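Pectate lyase II (PDB 2QY1) probably cleaves pectate, the polygalacturonate of plant cell walls, by a lyase (elimination) reaction. Local coordinates at residues 176-181 against 194-199; 229-234 against 244-249; 250-255 against 290-295. The protein carries 2 engineered substitutions. All blocks are in the same frame, centred on the assembly; numbering follows the deposited sequence.

In the fold
The three contacts follow one another along the right-handed parallel beta-helix. Contact 1 lies about 4 Å from the centre of the chain, contact 2 about 14 Å and contact 3 about 21 Å, all measured from their centres. The first two join different faces of the helix through its interior; contact 3 lays a loop tryptophan over the interior at the end of the helix, where it remains partly exposed. Contacts 2 and 3 share strand 245-255 and are tied by a probable hydrogen bond from Gly230 N to Asn251 O of 2.8 Å. Chemistry changes with place: hydroxyls, an amide and a water in contact 1, hydrocarbon alone across contact 2, an indole on aliphatic groups in contact 3.

Contact 1 (176-181 against 194-199); sequences KVALNG and TTYHHN
Ala178 faces Tyr196 with 10.1 Å between their CA atoms, and Asn180 faces Thr194 at 8.8 Å between theirs, so the two segments run in opposite senses but too far apart for backbone pairing. They are two faces of a parallel beta-helix, and side chains span the interior between them. Tyr196 spans most of the gap: with CG beside its backbone N (chi1 -62°), the ring extends across to the other face. Its hydroxyl donates to a water 2.7 Å from Tyr196 OH, lying in the ring plane, and that water donates to the carbonyl of Leu179. The water thus satisfies Leu179 O and bridges two groups that do not meet. Asn180 sets its amide plane 65° from the phenol ring, while Asn180 CB lies 3.7 Å from Tyr196 OH. Small, polar-tipped Asn and Thr suit this spot, where the amide lies between the Thr194 and Tyr196 hydroxyls in the interior. Ala178 is short enough for its CB to stand 4.4 Å from Tyr196 CE2. Val166 of strand 164-174 and Ile218 of strand 215-226 touch the Tyr196 side chain from the neighbouring coils, and Met157 of strand 155-158 packs against Asn180, Thr194 and Tyr196 alike.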
loop_
_atom_site.group_PDB
_atom_site.type_symbol
_atom_site.label_atom_id
_atom_site.label_comp_id
_atom_site.label_asym_id
_atom_site.label_seq_id
_atom_site.Cartn_x
_atom_site.Cartn_y
_atom_site.Cartn_z
ATOM N N LYS A 176 7.067 -7.580 2.716
ATOM C CA LYS A 176 7.174 -6.134 2.895
ATOM C C LYS A 176 5.975 -5.409 2.290
ATOM O O LYS A 176 5.918 -5.171 1.084
ATOM C CB LYS A 176 8.505 -5.635 2.326
ATOM C CG LYS A 176 9.684 -6.026 3.215
ATOM C CD LYS A 176 11.026 -5.680 2.608
ATOM C CE LYS A 176 12.098 -5.538 3.694
ATOM N NZ LYS A 176 12.287 -6.779 4.506
ATOM N N VAL A 177 5.027 -5.050 3.153
ATOM C CA VAL A 177 3.686 -4.646 2.716
ATOM C C VAL A 177 3.616 -3.271 2.051
ATOM O O VAL A 177 3.150 -3.150 0.915
ATOM C CB VAL A 177 2.658 -4.725 3.876
ATOM C CG1 VAL A 177 1.276 -4.257 3.419
ATOM C CG2 VAL A 177 2.589 -6.139 4.414
ATOM N N ALA A 178 4.067 -2.243 2.762
ATOM C CA ALA A 178 3.844 -0.871 2.327
ATOM C C ALA A 178 4.989 0.048 2.722
ATOM O O ALA A 178 5.236 0.274 3.906
ATOM C CB ALA A 178 2.519 -0.349 2.881
ATOM N N LEU A 179 5.682 0.571 1.716
ATOM C CA LEU A 179 6.742 1.544 1.929
ATOM C C LEU A 179 6.208 2.947 1.693
ATOM O O LEU A 179 5.417 3.175 0.778
ATOM C CB LEU A 179 7.928 1.263 0.997
ATOM C CG LEU A 179 9.218 2.077 1.155
ATOM C CD1 LEU A 179 9.872 1.838 2.510
ATOM C CD2 LEU A 179 10.187 1.732 0.036
ATOM N N ASN A 180 6.640 3.885 2.529
ATOM C CA ASN A 180 6.289 5.288 2.358
ATOM C C ASN A 180 7.515 6.145 2.675
ATOM O O ASN A 180 7.716 6.549 3.815
ATOM C CB ASN A 180 5.090 5.655 3.246
ATOM C CG ASN A 180 4.343 6.881 2.751
ATOM O OD1 ASN A 180 4.947 7.878 2.348
ATOM N ND2 ASN A 180 3.013 6.813 2.785
ATOM N N GLY A 181 8.331 6.399 1.653
ATOM C CA GLY A 181 9.643 7.026 1.830
ATOM C C GLY A 181 10.707 5.944 1.772
ATOM O O GLY A 181 10.712 5.036 2.602
ATOM N N THR A 194 -0.959 10.662 3.507
ATOM C CA THR A 194 -1.515 9.360 3.151
ATOM C C THR A 194 -2.545 8.872 4.161
ATOM O O THR A 194 -2.307 8.893 5.372
ATOM C CB THR A 194 -0.403 8.293 3.028
ATOM O OG1 THR A 194 0.753 8.870 2.407
ATOM C CG2 THR A 194 -0.879 7.097 2.207
ATOM N N THR A 195 -3.687 8.422 3.653
ATOM C CA THR A 195 -4.680 7.764 4.486
ATOM C C THR A 195 -4.710 6.273 4.155
ATOM O O THR A 195 -4.975 5.893 3.017
ATOM C CB THR A 195 -6.082 8.378 4.295
ATOM O OG1 THR A 195 -6.010 9.802 4.457
ATOM C CG2 THR A 195 -7.062 7.800 5.309
ATOM N N TYR A 196 -4.411 5.445 5.153
ATOM C CA TYR A 196 -4.564 3.996 5.050
ATOM C C TYR A 196 -5.781 3.589 5.868
ATOM O O TYR A 196 -5.758 3.702 7.094
ATOM C CB TYR A 196 -3.342 3.273 5.624
ATOM C CG TYR A 196 -2.016 3.544 4.945
ATOM C CD1 TYR A 196 -1.212 4.614 5.341
ATOM C CD2 TYR A 196 -1.547 2.706 3.935
ATOM C CE1 TYR A 196 0.016 4.851 4.731
ATOM C CE2 TYR A 196 -0.321 2.933 3.319
ATOM C CZ TYR A 196 0.452 4.006 3.719
ATOM O OH TYR A 196 1.665 4.234 3.114
ATOM N N HIS A 197 -6.844 3.117 5.220
ATOM C CA HIS A 197 -8.012 2.670 5.987
ATOM C C HIS A 197 -8.737 1.450 5.437
ATOM O O HIS A 197 -8.755 1.214 4.228
ATOM C CB HIS A 197 -8.987 3.823 6.262
ATOM C CG HIS A 197 -9.785 4.256 5.072
ATOM N ND1 HIS A 197 -11.039 3.754 4.797
ATOM C CD2 HIS A 197 -9.519 5.158 4.099
ATOM C CE1 HIS A 197 -11.506 4.319 3.698
ATOM N NE2 HIS A 197 -10.603 5.176 3.256
ATOM N N HIS A 198 -9.317 0.677 6.357
ATOM C CA HIS A 198 -10.083 -0.538 6.047
ATOM C C HIS A 198 -9.300 -1.578 5.238
ATOM O O HIS A 198 -9.890 -2.390 4.518
ATOM C CB HIS A 198 -11.411 -0.189 5.367
ATOM C CG HIS A 198 -12.419 0.428 6.286
ATOM N ND1 HIS A 198 -12.577 1.791 6.409
ATOM C CD2 HIS A 198 -13.325 -0.132 7.123
ATOM C CE1 HIS A 198 -13.536 2.045 7.282
ATOM N NE2 HIS A 198 -14.004 0.896 7.732
ATOM N N ASN A 199 -7.974 -1.556 5.368
ATOM C CA ASN A 199 -7.130 -2.568 4.744
ATOM C C ASN A 199 -7.048 -3.827 5.607
ATOM O O ASN A 199 -7.176 -3.763 6.834
ATOM C CB ASN A 199 -5.717 -2.029 4.478
ATOM C CG ASN A 199 -5.712 -0.793 3.599
ATOM O OD1 ASN A 199 -5.414 0.310 4.055
ATOM N ND2 ASN A 199 -6.045 -0.972 2.336
HETATM O O HOH W 1 2.761 2.880 1.088
#

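Contact 2 (229-234 against 244-249); sequences SGINVR and NYFENI. With PO4 (phosphate ion), chain C.
Ile231 reaches Phe246 across the interior of the parallel beta-helix, and its side chain can be followed outward. CB already points toward segment 244-249. CG1 leaves it beside the backbone N (chi1 -59°), and the extended chi2 of 157° carries CD1 on to the aromatic ring. There the methyl arrives at the ring edge, near its plane, with Ile231 CD1 3.9 Å from Phe246 CZ and 4.1 Å from Phe246 CE2. The two side chains cross at about a right angle, and no polar group intervenes, which fits a branched aliphatic and a phenyl in a buried place. Beside them, Ile249 CD1 lies 4.0 Å from Gly230 CA; a residue without a side chain suits this site, because the methyl comes directly against the backbone.

At the far end of strand 231-234 the chemistry reverses. The guanidinium of Arg234 grips a phosphate, probably from the crystallisation liquor, edge-on through two hydrogen bonds: NH1 to phosphate O1 and a nearly straight NH2 to phosphate O4 (176°). Ser258 takes NE, and Arg234 and Arg212 make a basic patch, consistent with binding an anion such as this phosphate. Phe246 also stacks on Phe223 of strand 215-226 and meets Trp292, while strand 231-234 runs parallel between strand 210-212 and the later part of strand 245-255.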
loop_
_atom_site.group_PDB
_atom_site.type_symbol
_atom_site.label_atom_id
_atom_site.label_comp_id
_atom_site.label_asym_id
_atom_site.label_seq_id
_atom_site.Cartn_x
_atom_site.Cartn_y
_atom_site.Cartn_z
ATOM N N SER A 229 7.204 -6.618 12.477
ATOM C CA SER A 229 6.774 -5.313 12.979
ATOM C C SER A 229 5.606 -4.795 12.149
ATOM O O SER A 229 5.472 -5.140 10.971
ATOM C CB SER A 229 7.926 -4.304 12.958
ATOM O OG SER A 229 8.460 -4.167 11.654
ATOM N N GLY A 230 4.768 -3.967 12.765
ATOM C CA GLY A 230 3.584 -3.432 12.095
ATOM C C GLY A 230 3.802 -2.039 11.536
ATOM O O GLY A 230 4.556 -1.853 10.576
ATOM N N ILE A 231 3.126 -1.063 12.137
ATOM C CA ILE A 231 3.285 0.339 11.764
ATOM C C ILE A 231 4.635 0.825 12.281
ATOM O O ILE A 231 4.877 0.841 13.490
ATOM C CB ILE A 231 2.147 1.220 12.343
ATOM C CG1 ILE A 231 0.780 0.741 11.838
ATOM C CG2 ILE A 231 2.368 2.693 11.997
ATOM C CD1 ILE A 231 -0.388 1.135 12.732
ATOM N N ASN A 232 5.509 1.207 11.355
ATOM C CA ASN A 232 6.846 1.678 11.698
ATOM C C ASN A 232 7.033 3.123 11.242
ATOM O O ASN A 232 7.264 3.384 10.060
ATOM C CB ASN A 232 7.906 0.759 11.075
ATOM C CG ASN A 232 9.283 0.929 11.698
ATOM O OD1 ASN A 232 9.470 1.699 12.641
ATOM N ND2 ASN A 232 10.257 0.199 11.169
ATOM N N VAL A 233 6.917 4.056 12.187
ATOM C CA VAL A 233 6.972 5.485 11.883
ATOM C C VAL A 233 8.371 6.025 12.160
ATOM O O VAL A 233 8.895 5.864 13.259
ATOM C CB VAL A 233 5.922 6.287 12.691
ATOM C CG1 VAL A 233 5.783 7.688 12.130
ATOM C CG2 VAL A 233 4.570 5.586 12.662
ATOM N N ARG A 234 8.963 6.675 11.162
ATOM C CA ARG A 234 10.382 7.034 11.196
ATOM C C ARG A 234 10.646 8.415 10.601
ATOM O O ARG A 234 9.779 8.991 9.941
ATOM C CB ARG A 234 11.197 5.979 10.435
ATOM C CG ARG A 234 11.248 4.611 11.109
ATOM C CD ARG A 234 11.320 3.480 10.095
ATOM N NE ARG A 234 12.651 3.351 9.504
ATOM C CZ ARG A 234 13.125 2.241 8.940
ATOM N NH1 ARG A 234 12.387 1.138 8.891
ATOM N NH2 ARG A 234 14.352 2.231 8.435
ATOM N N ASN A 244 -8.034 0.941 14.851
ATOM C CA ASN A 244 -7.590 -0.268 14.169
ATOM C C ASN A 244 -7.891 -1.491 15.035
ATOM O O ASN A 244 -8.240 -1.363 16.211
ATOM C CB ASN A 244 -6.092 -0.192 13.839
ATOM C CG ASN A 244 -5.729 1.028 13.006
ATOM O OD1 ASN A 244 -5.271 2.041 13.534
ATOM N ND2 ASN A 244 -5.936 0.938 11.702
ATOM N N TYR A 245 -7.766 -2.674 14.441
ATOM C CA TYR A 245 -7.946 -3.937 15.150
ATOM C C TYR A 245 -6.638 -4.716 15.047
ATOM O O TYR A 245 -6.271 -5.175 13.963
ATOM C CB TYR A 245 -9.099 -4.726 14.516
ATOM C CG TYR A 245 -9.640 -5.887 15.331
ATOM C CD1 TYR A 245 -10.909 -5.821 15.907
ATOM C CD2 TYR A 245 -8.901 -7.061 15.501
ATOM C CE1 TYR A 245 -11.423 -6.886 16.641
ATOM C CE2 TYR A 245 -9.405 -8.130 16.236
ATOM C CZ TYR A 245 -10.666 -8.035 16.802
ATOM O OH TYR A 245 -11.170 -9.084 17.530
ATOM N N PHE A 246 -5.933 -4.840 16.172
ATOM C CA PHE A 246 -4.649 -5.541 16.225
ATOM C C PHE A 246 -4.784 -6.884 16.942
ATOM O O PHE A 246 -5.356 -6.954 18.033
ATOM C CB PHE A 246 -3.601 -4.708 16.975
ATOM C CG PHE A 246 -3.268 -3.389 16.330
ATOM C CD1 PHE A 246 -3.867 -2.216 16.775
ATOM C CD2 PHE A 246 -2.328 -3.315 15.301
ATOM C CE1 PHE A 246 -3.552 -0.990 16.198
ATOM C CE2 PHE A 246 -2.007 -2.093 14.717
ATOM C CZ PHE A 246 -2.623 -0.928 15.164
ATOM N N GLU A 247 -4.252 -7.942 16.332
ATOM C CA GLU A 247 -4.093 -9.237 17.010
ATOM C C GLU A 247 -2.987 -10.060 16.356
ATOM O O GLU A 247 -2.696 -9.878 15.170
ATOM C CB GLU A 247 -5.410 -10.029 17.061
ATOM C CG GLU A 247 -6.001 -10.402 15.704
ATOM C CD GLU A 247 -7.264 -11.236 15.822
ATOM O OE1 GLU A 247 -7.614 -11.644 16.951
ATOM O OE2 GLU A 247 -7.910 -11.488 14.786
ATOM N N ASN A 248 -2.380 -10.957 17.134
ATOM C CA ASN A 248 -1.271 -11.794 16.664
ATOM C C ASN A 248 -0.243 -10.974 15.876
ATOM O O ASN A 248 0.031 -11.246 14.706
ATOM C CB ASN A 248 -1.797 -12.980 15.842
ATOM C CG ASN A 248 -2.825 -13.809 16.600
ATOM O OD1 ASN A 248 -3.946 -14.006 16.131
ATOM N ND2 ASN A 248 -2.450 -14.287 17.779
ATOM N N ILE A 249 0.303 -9.954 16.529
ATOM C CA ILE A 249 1.196 -9.001 15.872
ATOM C C ILE A 249 2.379 -8.658 16.774
ATOM O O ILE A 249 2.208 -8.400 17.970
ATOM C CB ILE A 249 0.429 -7.715 15.394
ATOM C CG1 ILE A 249 1.390 -6.679 14.792
ATOM C CG2 ILE A 249 -0.407 -7.108 16.526
ATOM C CD1 ILE A 249 0.724 -5.652 13.873
HETATM P P PO4 C . 14.788 -1.516 7.771
HETATM O O1 PO4 C . 13.407 -1.410 8.373
HETATM O O2 PO4 C . 14.753 -2.429 6.567
HETATM O O3 PO4 C . 15.733 -2.096 8.802
HETATM O O4 PO4 C . 15.273 -0.146 7.350
#

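Contact 3 (250-255 against 290-295); sequences KNPVTS and TNWIST
OG1 of Thr254, next to the Val253 that meets Trp292, accepts from NE of Arg256 and has one proton for two acceptors, the carbonyl of Ala287 and OD1 of Asn288. In this parallel beta-helix, strand 245-255 comes late, and the bonds to Ala287 and Asn288 tie it to the chain that leads into 290-295. A threonine fits because one hydroxyl can both give and accept. The loop returns to the strand through Trp292, which lies across the end of the interior stack. Its backbone takes the left-handed conformation (phi 62°), and CG stands beside the backbone N, which carries the benzo part of the indole over to Pro252 and Val253. No polar bond crosses the contact. A broad indole suits the role, since one residue spans two neighbours on the strand. Pro252 CG sits 3.8 Å from Trp292 CZ2; proline's compact ring gives the indole a rigid aliphatic surface, the two side chains crossing at about a right angle. Phe246 meets the same indole with planes about 45° apart, while Ser294 and Thr295 bond to backbone N atoms of strand 263-267. Farther along the six-membered ring, Val253 CG2 touches Trp292 CZ3 at 3.7 Å.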
loop_
_atom_site.group_PDB
_atom_site.type_symbol
_atom_site.label_atom_id
_atom_site.label_comp_id
_atom_site.label_asym_id
_atom_site.label_seq_id
_atom_site.Cartn_x
_atom_site.Cartn_y
_atom_site.Cartn_z
ATOM N N LYS A 250 3.576 -8.691 16.194
ATOM C CA LYS A 250 4.789 -8.282 16.891
ATOM C C LYS A 250 5.096 -6.834 16.532
ATOM O O LYS A 250 4.970 -6.443 15.371
ATOM C CB LYS A 250 5.963 -9.192 16.520
ATOM C CG LYS A 250 7.223 -8.945 17.334
ATOM C CD LYS A 250 8.294 -9.977 17.038
ATOM C CE LYS A 250 9.512 -9.755 17.913
ATOM N NZ LYS A 250 10.429 -10.928 17.876
ATOM N N ASN A 251 5.491 -6.049 17.535
ATOM C CA ASN A 251 5.753 -4.611 17.378
ATOM C C ASN A 251 4.699 -3.891 16.518
ATOM O O ASN A 251 5.032 -3.348 15.458
ATOM C CB ASN A 251 7.160 -4.377 16.806
ATOM C CG ASN A 251 8.233 -5.129 17.568
ATOM O OD1 ASN A 251 8.941 -5.964 17.002
ATOM N ND2 ASN A 251 8.364 -4.834 18.855
ATOM N N PRO A 252 3.423 -3.899 16.965
ATOM C CA PRO A 252 2.340 -3.326 16.158
ATOM C C PRO A 252 2.514 -1.841 15.853
ATOM O O PRO A 252 2.189 -1.394 14.750
ATOM C CB PRO A 252 1.088 -3.564 17.012
ATOM C CG PRO A 252 1.592 -3.788 18.395
ATOM C CD PRO A 252 2.918 -4.455 18.235
ATOM N N VAL A 253 3.016 -1.090 16.829
ATOM C CA VAL A 253 3.317 0.325 16.646
ATOM C C VAL A 253 4.723 0.572 17.175
ATOM O O VAL A 253 4.989 0.401 18.369
ATOM C CB VAL A 253 2.287 1.239 17.358
ATOM C CG1 VAL A 253 2.679 2.701 17.222
ATOM C CG2 VAL A 253 0.886 1.016 16.797
ATOM N N THR A 254 5.624 0.958 16.279
ATOM C CA THR A 254 7.033 1.109 16.631
ATOM C C THR A 254 7.718 2.191 15.798
ATOM O O THR A 254 7.166 2.669 14.806
ATOM C CB THR A 254 7.803 -0.241 16.494
ATOM O OG1 THR A 254 9.156 -0.081 16.941
ATOM C CG2 THR A 254 7.799 -0.747 15.045
ATOM N N SER A 255 8.909 2.585 16.238
ATOM C CA SER A 255 9.821 3.389 15.437
ATOM C C SER A 255 11.215 2.790 15.568
ATOM O O SER A 255 11.780 2.777 16.658
ATOM C CB SER A 255 9.832 4.839 15.904
ATOM O OG SER A 255 10.727 5.596 15.111
ATOM N N THR A 290 4.363 0.065 23.823
ATOM C CA THR A 290 3.980 -1.075 24.662
ATOM C C THR A 290 2.711 -0.805 25.478
ATOM O O THR A 290 1.911 -1.712 25.714
ATOM C CB THR A 290 5.149 -1.503 25.590
ATOM O OG1 THR A 290 6.324 -1.732 24.800
ATOM C CG2 THR A 290 4.817 -2.778 26.354
ATOM N N ASN A 291 2.529 0.446 25.889
ATOM C CA ASN A 291 1.366 0.835 26.685
ATOM C C ASN A 291 0.327 1.631 25.896
ATOM O O ASN A 291 -0.655 2.117 26.466
ATOM C CB ASN A 291 1.816 1.593 27.930
ATOM C CG ASN A 291 2.609 0.721 28.874
ATOM O OD1 ASN A 291 2.066 -0.193 29.489
ATOM N ND2 ASN A 291 3.903 0.989 28.983
ATOM N N TRP A 292 0.554 1.751 24.589
ATOM C CA TRP A 292 -0.371 2.418 23.662
ATOM C C TRP A 292 -0.592 3.900 23.984
ATOM O O TRP A 292 -1.704 4.422 23.857
ATOM C CB TRP A 292 -1.694 1.644 23.563
ATOM C CG TRP A 292 -1.489 0.272 23.013
ATOM C CD1 TRP A 292 -1.192 -0.862 23.719
ATOM C CD2 TRP A 292 -1.518 -0.109 21.635
ATOM N NE1 TRP A 292 -1.050 -1.929 22.863
ATOM C CE2 TRP A 292 -1.245 -1.495 21.578
ATOM C CE3 TRP A 292 -1.758 0.583 20.440
ATOM C CZ2 TRP A 292 -1.206 -2.203 20.375
ATOM C CZ3 TRP A 292 -1.718 -0.123 19.242
ATOM C CH2 TRP A 292 -1.442 -1.501 19.221
ATOM N N ILE A 293 0.489 4.569 24.379
ATOM C CA ILE A 293 0.456 5.992 24.700
ATOM C C ILE A 293 0.989 6.827 23.527
ATOM O O ILE A 293 1.992 6.472 22.906
ATOM C CB ILE A 293 1.200 6.292 26.050
ATOM C CG1 ILE A 293 0.660 7.567 26.721
ATOM C CG2 ILE A 293 2.734 6.271 25.888
ATOM C CD1 ILE A 293 1.297 8.880 26.275
ATOM N N SER A 294 0.297 7.926 23.225
ATOM C CA SER A 294 0.669 8.817 22.125
ATOM C C SER A 294 1.993 9.542 22.375
ATOM O O SER A 294 2.245 10.028 23.479
ATOM C CB SER A 294 -0.440 9.840 21.871
ATOM O OG SER A 294 -1.657 9.203 21.517
ATOM N N THR A 295 2.832 9.618 21.345
ATOM C CA THR A 295 4.131 10.292 21.467
ATOM C C THR A 295 4.118 11.709 20.887
ATOM O O THR A 295 4.976 12.529 21.221
ATOM C CB THR A 295 5.280 9.465 20.852
ATOM O OG1 THR A 295 4.943 9.095 19.508
ATOM C CG2 THR A 295 5.532 8.208 21.679
#